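Local coordinates for protein Xcc_ctr_pt (Xanthomonas campestris pv. campestris, PDB 6NJW) that probably cleaves nucleic acid as a Class 2 OLD family nuclease, the piece described being its C-terminal region with the metal-binding Toprim domain, at residues L158-E161 and T162-A165; L181-L184 and I185-G189. One frame throughout, in Å; residues are numbered along the deposited sequence.

Contacts 1 and 2 are both local, each made within a single stretch of chain, and they lie on consecutive helices in the C-terminal region of the OLD protein. Contact 1 spans the N-terminal start of helix 160-171 with the two residues before it; contact 2 comes later in the chain and takes in the C-terminal part of helix 178-188 plus Gly189. Their centres are about 14 Å apart, on the same side of the chain's centre. Leu184 joins them, with its CD1 4.0 Å from Thr162 CG2 and its CD2 4.0 Å from Leu158 CD2. Together the two helices belong to the helical part of the fold, contact 1 at its surface and contact 2 nearer the magnesium-binding Toprim sheet.

Contact 1: L158-E161 and T162-A165; sequences LRRE and TLNA
Leu158 and Leu163 make the apolar part of this contact. CB of Leu158 lies 3.9 Å from CD2 of Leu163, and the two side chains meet at a slant. The other branch of Leu163, CD1, reaches the carbonyl oxygen of Leu158 at 3.6 Å. Thr162 lies roughly at right angles to Leu158; its methyl CG2, anti to the backbone N, faces both leucine methyls of that residue.

The polar side chains meet on the outer surface. The Arg160 chain bends at chi2 (79°) and again at chi3, which carries its guanidinium over Leu163, whose CD1 sits 3.7 Å above the guanidinium plane, toward the rim. The Asn164 amide is turned 60° from that plane, and its OD1 stays 4.3 Å from Arg160 NH1, too far for a hydrogen bond. Contact is made instead by the arginine methylenes CG and CD against the amide, CG lying 3.6 Å from Asn164 ND2.

Backbone bonds close the first turn. Leu163 N donates to Arg159 O at 3.0 Å in a nearly straight bond (168°), whereas Thr162 N reaches that oxygen only weakly. Asn164 N and Ala165 N continue the series to Arg160 O and Glu161 O. Leu158 packs on Ile151 and Leu163 on Arg152 of helix 134-154, while Leu158 and Thr162 also touch Leu184 of helix 178-188. With Arg159 as N-cap, the Leu158-Leu163 pair is a hydrophobic staple across the N-terminus of helix 160-171.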
loop_
_atom_site.group_PDB
_atom_site.type_symbol
_atom_site.label_atom_id
_atom_site.label_comp_id
_atom_site.label_asym_id
_atom_site.label_seq_id
_atom_site.Cartn_x
_atom_site.Cartn_y
_atom_site.Cartn_z
ATOM N N LEU A 158 3.622 -16.576 23.526
ATOM C CA LEU A 158 4.740 -15.646 23.583
ATOM C C LEU A 158 5.314 -15.596 24.994
ATOM O O LEU A 158 4.577 -15.619 25.984
ATOM C CB LEU A 158 4.309 -14.237 23.147
ATOM C CG LEU A 158 4.135 -14.009 21.640
ATOM C CD1 LEU A 158 3.607 -12.615 21.359
ATOM C CD2 LEU A 158 5.454 -14.266 20.890
ATOM N N ARG A 159 6.640 -15.534 25.079
ATOM C CA ARG A 159 7.297 -15.413 26.371
ATOM C C ARG A 159 6.919 -14.097 27.036
ATOM O O ARG A 159 6.611 -13.105 26.370
ATOM C CB ARG A 159 8.809 -15.503 26.205
ATOM C CG ARG A 159 9.266 -16.857 25.696
ATOM C CD ARG A 159 10.669 -16.778 25.154
ATOM N NE ARG A 159 11.640 -16.635 26.227
ATOM C CZ ARG A 159 12.954 -16.742 26.056
ATOM N NH1 ARG A 159 13.778 -16.603 27.088
ATOM N NH2 ARG A 159 13.447 -16.986 24.848
ATOM N N ARG A 160 6.966 -14.096 28.372
ATOM C CA ARG A 160 6.505 -12.943 29.135
ATOM C C ARG A 160 7.304 -11.692 28.780
ATOM O O ARG A 160 6.755 -10.585 28.743
ATOM C CB ARG A 160 6.585 -13.249 30.634
ATOM C CG ARG A 160 6.469 -12.036 31.546
ATOM C CD ARG A 160 5.013 -11.577 31.717
ATOM N NE ARG A 160 4.022 -12.615 31.420
ATOM C CZ ARG A 160 2.747 -12.366 31.117
ATOM N NH1 ARG A 160 2.308 -11.113 31.068
ATOM N NH2 ARG A 160 1.907 -13.365 30.865
ATOM N N GLU A 161 8.598 -11.848 28.492
ATOM C CA GLU A 161 9.409 -10.702 28.078
ATOM C C GLU A 161 8.826 -10.036 26.838
ATOM O O GLU A 161 8.732 -8.803 26.766
ATOM C CB GLU A 161 10.852 -11.148 27.809
ATOM C CG GLU A 161 11.690 -11.374 29.069
ATOM C CD GLU A 161 11.735 -12.835 29.513
ATOM O OE1 GLU A 161 10.741 -13.571 29.293
ATOM O OE2 GLU A 161 12.777 -13.244 30.080
ATOM N N THR A 162 8.428 -10.841 25.852
ATOM C CA THR A 162 7.905 -10.290 24.611
ATOM C C THR A 162 6.535 -9.670 24.831
ATOM O O THR A 162 6.225 -8.621 24.256
ATOM C CB THR A 162 7.838 -11.382 23.548
ATOM O OG1 THR A 162 9.158 -11.873 23.299
ATOM C CG2 THR A 162 7.249 -10.833 22.252
ATOM N N LEU A 163 5.707 -10.308 25.656
ATOM C CA LEU A 163 4.427 -9.714 26.025
ATOM C C LEU A 163 4.619 -8.360 26.692
ATOM O O LEU A 163 3.883 -7.410 26.406
ATOM C CB LEU A 163 3.660 -10.663 26.941
ATOM C CG LEU A 163 3.176 -11.923 26.225
ATOM C CD1 LEU A 163 2.487 -12.883 27.186
ATOM C CD2 LEU A 163 2.246 -11.532 25.080
ATOM N N ASN A 164 5.609 -8.247 27.580
ATOM C CA ASN A 164 5.856 -6.977 28.254
ATOM C C ASN A 164 6.303 -5.906 27.272
ATOM O O ASN A 164 5.878 -4.752 27.369
ATOM C CB ASN A 164 6.904 -7.150 29.357
ATOM C CG ASN A 164 6.373 -7.920 30.539
ATOM O OD1 ASN A 164 5.167 -7.943 30.783
ATOM N ND2 ASN A 164 7.267 -8.566 31.280
ATOM N N ALA A 165 7.181 -6.261 26.332
ATOM C CA ALA A 165 7.590 -5.284 25.329
ATOM C C ALA A 165 6.393 -4.837 24.502
ATOM O O ALA A 165 6.259 -3.652 24.179
ATOM C CB ALA A 165 8.681 -5.862 24.431
#

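Contact 2: L181-L184 and I185-G189; sequences LLRL and IERIG
Leu181 and Ile185, one helical turn apart, meet through their outermost methyl groups: CD1 of Leu181 is 4.0 Å from CD1 of Ile185. Leu181 has its CG anti to the backbone N (chi1 175°), which places CG and CD1 beside that isoleucine methyl. The isoleucine also packs against the backbone, its CG1 lying 3.5 Å from Leu181 O. Ile188 repeats this placement a turn later, with CG1 3.4 Å from Leu184 O. Leu181, Ile185 and Ile188, with Leu184, are buried and make the closely packed side of the helix. Leu182, partly exposed, approaches Ile185 CD1 more loosely, with CD2 at 4.4 Å.

The opposite character belongs to Arg183 and Arg187, both exposed. They run side by side in the same direction, their guanidinium planes 37° apart. Arg187 NH1 lies 3.9 Å from the aliphatic CG of Arg183, while NE of Arg183 stays 5.5 Å from NH1 of Arg187. Arg187 leans on the core at one point, where its NH2 comes 3.7 Å from CD2 of Leu184.

The backbone is held by bonds from the N-H groups of Ile185 to Ile188 to the carbonyls four residues earlier. Gly189, first residue after the helix, takes a positive phi (111°), having no CB to press on the carbonyl O of Ile188, and is N-cap of helix 190-197. Leu181 packs on Phe139 and Ile151 of helix 134-154 and on Trp169 of helix 160-171; Leu184 touches Leu155, Leu158 and Thr162; Ile185 and Ile188 meet Phe193 of helix 190-197. The helix is thus wedged among three neighbouring helices, with Leu182 about 9 Å, side chain to side chain, from the metal-binding Asp82 that ends strand 77-82.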
loop_
_atom_site.group_PDB
_atom_site.type_symbol
_atom_site.label_atom_id
_atom_site.label_comp_id
_atom_site.label_asym_id
_atom_site.label_seq_id
_atom_site.Cartn_x
_atom_site.Cartn_y
_atom_site.Cartn_z
ATOM N N LEU A 181 8.614 -6.156 16.305
ATOM C CA LEU A 181 7.258 -6.092 15.768
ATOM C C LEU A 181 7.177 -6.795 14.421
ATOM O O LEU A 181 6.325 -7.664 14.213
ATOM C CB LEU A 181 6.799 -4.635 15.640
ATOM C CG LEU A 181 5.441 -4.453 14.963
ATOM C CD1 LEU A 181 4.369 -5.102 15.809
ATOM C CD2 LEU A 181 5.128 -2.962 14.723
ATOM N N LEU A 182 8.056 -6.427 13.489
ATOM C CA LEU A 182 7.996 -7.037 12.170
ATOM C C LEU A 182 8.364 -8.511 12.221
ATOM O O LEU A 182 7.837 -9.298 11.433
ATOM C CB LEU A 182 8.889 -6.273 11.196
ATOM C CG LEU A 182 8.371 -4.843 10.976
ATOM C CD1 LEU A 182 9.318 -4.044 10.105
ATOM C CD2 LEU A 182 6.972 -4.856 10.379
ATOM N N ARG A 183 9.250 -8.902 13.142
ATOM C CA ARG A 183 9.554 -10.321 13.317
ATOM C C ARG A 183 8.305 -11.098 13.714
ATOM O O ARG A 183 8.023 -12.168 13.164
ATOM C CB ARG A 183 10.674 -10.488 14.367
ATOM C CG ARG A 183 11.261 -11.898 14.477
ATOM C CD ARG A 183 12.559 -11.930 15.362
ATOM N NE ARG A 183 13.448 -10.824 15.024
ATOM C CZ ARG A 183 13.997 -9.999 15.912
ATOM N NH1 ARG A 183 13.782 -10.177 17.205
ATOM N NH2 ARG A 183 14.766 -8.999 15.502
ATOM N N LEU A 184 7.529 -10.574 14.648
ATOM C CA LEU A 184 6.306 -11.273 15.038
ATOM C C LEU A 184 5.307 -11.334 13.884
ATOM O O LEU A 184 4.702 -12.383 13.624
ATOM C CB LEU A 184 5.693 -10.594 16.261
ATOM C CG LEU A 184 6.605 -10.570 17.497
ATOM C CD1 LEU A 184 6.018 -9.731 18.631
ATOM C CD2 LEU A 184 6.964 -11.991 17.982
ATOM N N ILE A 185 5.129 -10.222 13.168
ATOM C CA ILE A 185 4.174 -10.205 12.057
ATOM C C ILE A 185 4.597 -11.182 10.962
ATOM O O ILE A 185 3.768 -11.920 10.418
ATOM C CB ILE A 185 4.019 -8.771 11.518
ATOM C CG1 ILE A 185 3.299 -7.898 12.555
ATOM C CG2 ILE A 185 3.264 -8.786 10.190
ATOM C CD1 ILE A 185 3.304 -6.383 12.211
ATOM N N GLU A 186 5.891 -11.214 10.625
ATOM C CA GLU A 186 6.362 -12.167 9.621
ATOM C C GLU A 186 6.206 -13.612 10.096
ATOM O O GLU A 186 5.930 -14.510 9.286
ATOM C CB GLU A 186 7.815 -11.848 9.258
ATOM C CG GLU A 186 8.535 -12.901 8.425
ATOM C CD GLU A 186 8.044 -12.987 6.974
ATOM O OE1 GLU A 186 8.132 -14.090 6.378
ATOM O OE2 GLU A 186 7.584 -11.956 6.428
ATOM N N ARG A 187 6.325 -13.858 11.403
ATOM C CA ARG A 187 6.106 -15.217 11.904
ATOM C C ARG A 187 4.645 -15.632 11.739
ATOM O O ARG A 187 4.347 -16.773 11.365
ATOM C CB ARG A 187 6.541 -15.311 13.372
ATOM C CG ARG A 187 6.460 -16.727 13.955
ATOM C CD ARG A 187 7.084 -16.788 15.339
ATOM N NE ARG A 187 8.459 -16.311 15.313
ATOM C CZ ARG A 187 9.037 -15.648 16.306
ATOM N NH1 ARG A 187 10.287 -15.221 16.179
ATOM N NH2 ARG A 187 8.361 -15.399 17.421
ATOM N N ILE A 188 3.718 -14.708 11.990
ATOM C CA ILE A 188 2.306 -14.992 11.749
ATOM C C ILE A 188 2.038 -15.170 10.258
ATOM O O ILE A 188 1.223 -16.009 9.854
ATOM C CB ILE A 188 1.465 -13.856 12.349
ATOM C CG1 ILE A 188 1.649 -13.810 13.860
ATOM C CG2 ILE A 188 -0.020 -13.987 11.942
ATOM C CD1 ILE A 188 1.093 -12.548 14.514
ATOM N N GLY A 189 2.743 -14.423 9.419
ATOM C CA GLY A 189 2.433 -14.342 8.006
ATOM C C GLY A 189 1.911 -12.951 7.711
ATOM O O GLY A 189 0.945 -12.507 8.328
#